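Local coordinates for SnoaL-like domain-containing protein (Kribbella flavida, PDB 4GB5) that is of unknown function but carries a SnoaL-like domain of the NTF2 clan, whose cone-shaped folds commonly enclose a ligand-binding or catalytic pocket, at residues D113-V118 and S142-A147. Residues are numbered along the deposited sequence; the frame is centred on the assembly and turned at random.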
ATOM      1  N   ASP A 113     -14.346 -15.143   7.747  1.00 14.27           N
ATOM      2  CA  ASP A 113     -13.323 -15.934   7.110  1.00 11.75           C
ATOM      3  C   ASP A 113     -12.019 -15.208   6.905  1.00 11.10           C
ATOM      4  O   ASP A 113     -11.099 -15.781   6.369  1.00 11.33           O
ATOM      5  CB  ASP A 113     -13.806 -16.519   5.795  1.00 12.07           C
ATOM      6  CG  ASP A 113     -13.993 -15.494   4.711  1.00 15.64           C
ATOM      7  OD1 ASP A 113     -13.857 -14.299   4.985  1.00 17.66           O
ATOM      8  OD2 ASP A 113     -14.317 -15.947   3.580  1.00 22.13           O
ATOM      9  N   ARG A 114     -11.905 -13.980   7.379  1.00  9.98           N
ATOM     10  CA  ARG A 114     -10.690 -13.219   7.098  1.00  9.24           C
ATOM     11  C   ARG A 114     -10.050 -12.710   8.371  1.00  9.58           C
ATOM     12  O   ARG A 114     -10.663 -11.952   9.141  1.00 10.86           O
ATOM     13  CB  ARG A 114     -10.951 -12.046   6.150  1.00  8.82           C
ATOM     14  CG  ARG A 114      -9.709 -11.323   5.633  1.00  8.15           C
ATOM     15  CD  ARG A 114      -9.298 -10.250   6.571  1.00 10.59           C
ATOM     16  NE  ARG A 114     -10.099  -9.034   6.467  1.00  8.76           N
ATOM     17  CZ  ARG A 114     -10.824  -8.470   7.431  1.00 10.27           C
ATOM     18  NH1 ARG A 114     -11.055  -9.068   8.598  1.00 10.70           N
ATOM     19  NH2 ARG A 114     -11.441  -7.310   7.187  1.00 12.90           N
ATOM     20  N   TRP A 115      -8.821 -13.159   8.613  1.00  9.73           N
ATOM     21  CA  TRP A 115      -8.013 -12.708   9.728  1.00  8.78           C
ATOM     22  C   TRP A 115      -7.180 -11.534   9.220  1.00  8.05           C
ATOM     23  O   TRP A 115      -6.376 -11.664   8.304  1.00  7.87           O
ATOM     24  CB  TRP A 115      -7.074 -13.843  10.204  1.00 11.06           C
ATOM     25  CG  TRP A 115      -6.080 -13.438  11.234  1.00  8.44           C
ATOM     26  CD1 TRP A 115      -6.241 -12.528  12.287  1.00  9.66           C
ATOM     27  CD2 TRP A 115      -4.742 -13.941  11.357  1.00 10.67           C
ATOM     28  NE1 TRP A 115      -5.069 -12.462  13.022  1.00 11.56           N
ATOM     29  CE2 TRP A 115      -4.145 -13.303  12.448  1.00 12.21           C
ATOM     30  CE3 TRP A 115      -3.984 -14.847  10.616  1.00 13.92           C
ATOM     31  CZ2 TRP A 115      -2.838 -13.572  12.830  1.00 11.51           C
ATOM     32  CZ3 TRP A 115      -2.701 -15.087  10.986  1.00 15.81           C
ATOM     33  CH2 TRP A 115      -2.141 -14.479  12.108  1.00 14.76           C
ATOM     34  N   LEU A 116      -7.381 -10.392   9.857  1.00  7.57           N
ATOM     35  CA  LEU A 116      -6.661  -9.161   9.522  1.00  6.40           C
ATOM     36  C   LEU A 116      -5.691  -8.790  10.605  1.00  7.23           C
ATOM     37  O   LEU A 116      -6.061  -8.753  11.784  1.00  8.86           O
ATOM     38  CB  LEU A 116      -7.656  -7.990   9.366  1.00  8.31           C
ATOM     39  CG  LEU A 116      -7.011  -6.686   8.890  1.00  7.91           C
ATOM     40  CD1 LEU A 116      -6.466  -6.758   7.502  1.00  9.82           C
ATOM     41  CD2 LEU A 116      -8.078  -5.581   9.032  1.00  9.26           C
ATOM     42  N   VAL A 117      -4.446  -8.528  10.202  1.00  7.26           N
ATOM     43  CA  VAL A 117      -3.460  -7.941  11.104  1.00  7.33           C
ATOM     44  C   VAL A 117      -2.994  -6.652  10.489  1.00  7.29           C
ATOM     45  O   VAL A 117      -2.551  -6.657   9.340  1.00  8.06           O
ATOM     46  CB  VAL A 117      -2.239  -8.847  11.255  1.00  8.47           C
ATOM     47  CG1 VAL A 117      -1.181  -8.162  12.137  1.00 13.64           C
ATOM     48  CG2 VAL A 117      -2.667 -10.153  11.834  1.00 10.90           C
ATOM     49  N   VAL A 118      -3.080  -5.549  11.242  1.00  6.78           N
ATOM     50  CA  VAL A 118      -2.466  -4.289  10.835  1.00  7.21           C
ATOM     51  C   VAL A 118      -1.427  -3.911  11.868  1.00  8.02           C
ATOM     52  O   VAL A 118      -1.577  -4.227  13.049  1.00  8.61           O
ATOM     53  CB  VAL A 118      -3.473  -3.137  10.627  1.00 10.87           C
ATOM     54  CG1 VAL A 118      -4.286  -3.336   9.309  1.00 12.78           C
ATOM     55  CG2 VAL A 118      -4.345  -2.989  11.786  1.00 10.41           C
ATOM     56  N   SER A 142      -1.041  -3.280  15.613  1.00  8.25           N
ATOM     57  CA  SER A 142      -1.856  -2.248  16.194  1.00  9.75           C
ATOM     58  C   SER A 142      -3.296  -2.725  16.405  1.00 12.02           C
ATOM     59  O   SER A 142      -3.975  -2.249  17.308  1.00 12.85           O
ATOM     60  CB  SER A 142      -1.803  -1.021  15.295  1.00 13.53           C
ATOM     61  OG  SER A 142      -2.279  -1.381  14.052  1.00 18.25           O
ATOM     62  N   TYR A 143      -3.733  -3.685  15.592  1.00  9.84           N
ATOM     63  CA  TYR A 143      -5.102  -4.158  15.613  1.00 11.56           C
ATOM     64  C   TYR A 143      -5.164  -5.499  14.888  1.00  8.69           C
ATOM     65  O   TYR A 143      -4.400  -5.752  13.958  1.00  9.03           O
ATOM     66  CB  TYR A 143      -6.007  -3.145  14.896  1.00 10.13           C
ATOM     67  CG  TYR A 143      -7.463  -3.327  15.161  1.00 14.17           C
ATOM     68  CD1 TYR A 143      -8.009  -2.883  16.358  1.00 18.73           C
ATOM     69  CD2 TYR A 143      -8.274  -3.897  14.231  1.00 17.60           C
ATOM     70  CE1 TYR A 143      -9.373  -3.021  16.626  1.00 23.90           C
ATOM     71  CE2 TYR A 143      -9.657  -4.068  14.501  1.00 19.63           C
ATOM     72  CZ  TYR A 143     -10.174  -3.630  15.674  1.00 18.55           C
ATOM     73  OH  TYR A 143     -11.525  -3.753  15.942  1.00 24.67           O
ATOM     74  N   GLN A 144      -6.075  -6.360  15.338  1.00 11.00           N
ATOM     75  CA  GLN A 144      -6.396  -7.567  14.613  1.00 10.20           C
ATOM     76  C   GLN A 144      -7.891  -7.751  14.560  1.00 10.90           C
ATOM     77  O   GLN A 144      -8.603  -7.429  15.516  1.00 13.35           O
ATOM     78  CB  GLN A 144      -5.812  -8.797  15.288  1.00 11.27           C
ATOM     79  CG  GLN A 144      -4.289  -8.810  15.431  1.00 12.89           C
ATOM     80  CD  GLN A 144      -3.791 -10.138  15.948  1.00 15.32           C
ATOM     81  OE1 GLN A 144      -3.980 -11.190  15.320  1.00 12.83           O
ATOM     82  NE2 GLN A 144      -3.151 -10.100  17.096  1.00 17.36           N
ATOM     83  N   GLU A 145      -8.354  -8.300  13.457  1.00 10.88           N
ATOM     84  CA  GLU A 145      -9.745  -8.727  13.317  1.00 11.77           C
ATOM     85  C   GLU A 145      -9.812 -10.228  13.088  1.00 12.85           C
ATOM     86  O   GLU A 145      -9.085 -10.779  12.277  1.00 12.51           O
ATOM     87  CB  GLU A 145     -10.384  -7.993  12.158  1.00 17.41           C
ATOM     88  CG  GLU A 145     -11.842  -7.748  12.223  1.00 29.12           C
ATOM     89  CD  GLU A 145     -12.221  -6.713  11.183  1.00 20.73           C
ATOM     90  OE1 GLU A 145     -12.380  -7.123  10.040  1.00 15.94           O
ATOM     91  OE2 GLU A 145     -12.361  -5.506  11.524  1.00 22.97           O
ATOM     92  N   ASN A 146     -10.682 -10.881  13.842  1.00 14.33           N
ATOM     93  CA  ASN A 146     -10.867 -12.320  13.727  1.00 15.71           C
ATOM     94  C   ASN A 146      -9.599 -13.123  14.036  1.00 16.05           C
ATOM     95  O   ASN A 146      -9.347 -14.138  13.415  1.00 16.62           O
ATOM     96  CB  ASN A 146     -11.466 -12.716  12.374  1.00 15.59           C
ATOM     97  CG  ASN A 146     -12.767 -11.991  12.088  1.00 15.52           C
ATOM     98  OD1 ASN A 146     -13.620 -11.867  12.979  1.00 17.73           O
ATOM     99  ND2 ASN A 146     -12.921 -11.467  10.881  1.00 14.46           N
ATOM    100  N   ALA A 147      -8.867 -12.714  15.067  1.00 15.96           N
ATOM    101  CA  ALA A 147      -7.636 -13.415  15.437  1.00 20.34           C
ATOM    102  C   ALA A 147      -7.902 -14.864  15.827  1.00 18.48           C
ATOM    103  O   ALA A 147      -7.021 -15.736  15.711  1.00 21.16           O
ATOM    104  CB  ALA A 147      -6.945 -12.689  16.546  1.00 20.89           C
TER
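L116 and E145 form an antiparallel hydrogen-bonded pair, a worked example of how a hairpin keeps its register far from its turn: backbone bonds set the frame and side chains lock its open end. L116 N donates to E145 O (3.0 Å), and E145 N returns a bond to L116 O. V118 N reaches Y143 O, but there the pairing is irregular: S142 and Y143 both face V118 in a classic beta bulge, where V118 O receives S142 N at 2.8 Å and a weak bond from Y143 N.

Side-chain hydrogen bonds and charges finish the seam. The R114 guanidinium grips a single carboxylate oxygen end-on, NH1 lying 2.8 Å and NH2 3.0 Å from E145 OE1, which sits near the guanidinium plane while the two flat groups are turned 38° apart. Bends at chi2 (-87°) and chi3 (-78°) bring the guanidinium to L116 CB, which sits over the rim of one face. Replaced by an alanine, R114 would no longer offer the two N-H groups, and E145 OE1 would probably lose its charged partner. N146 ND2 donates almost straight to R114 O (2.9 Å), tying the loop after the strand. From the other face of the sheet, W115 NE1 points in its ring plane at Q144 OE1 (2.8 Å), and the indole edge also meets E145 O.

Apolar contact is modest: V118 CG2 touches Y143 CB at 3.5 Å, and W115 CD1 lies 4.3 Å from A147 CB.

The hairpin of strands 114-128 and 131-145 is central to the curved mixed sheet. Strand 90-102 flanks 114-128, its H101 stacking on W115; V48 of helix 46-49 touches W115 and Q144, while W102 of the second subunit stacks on Y143.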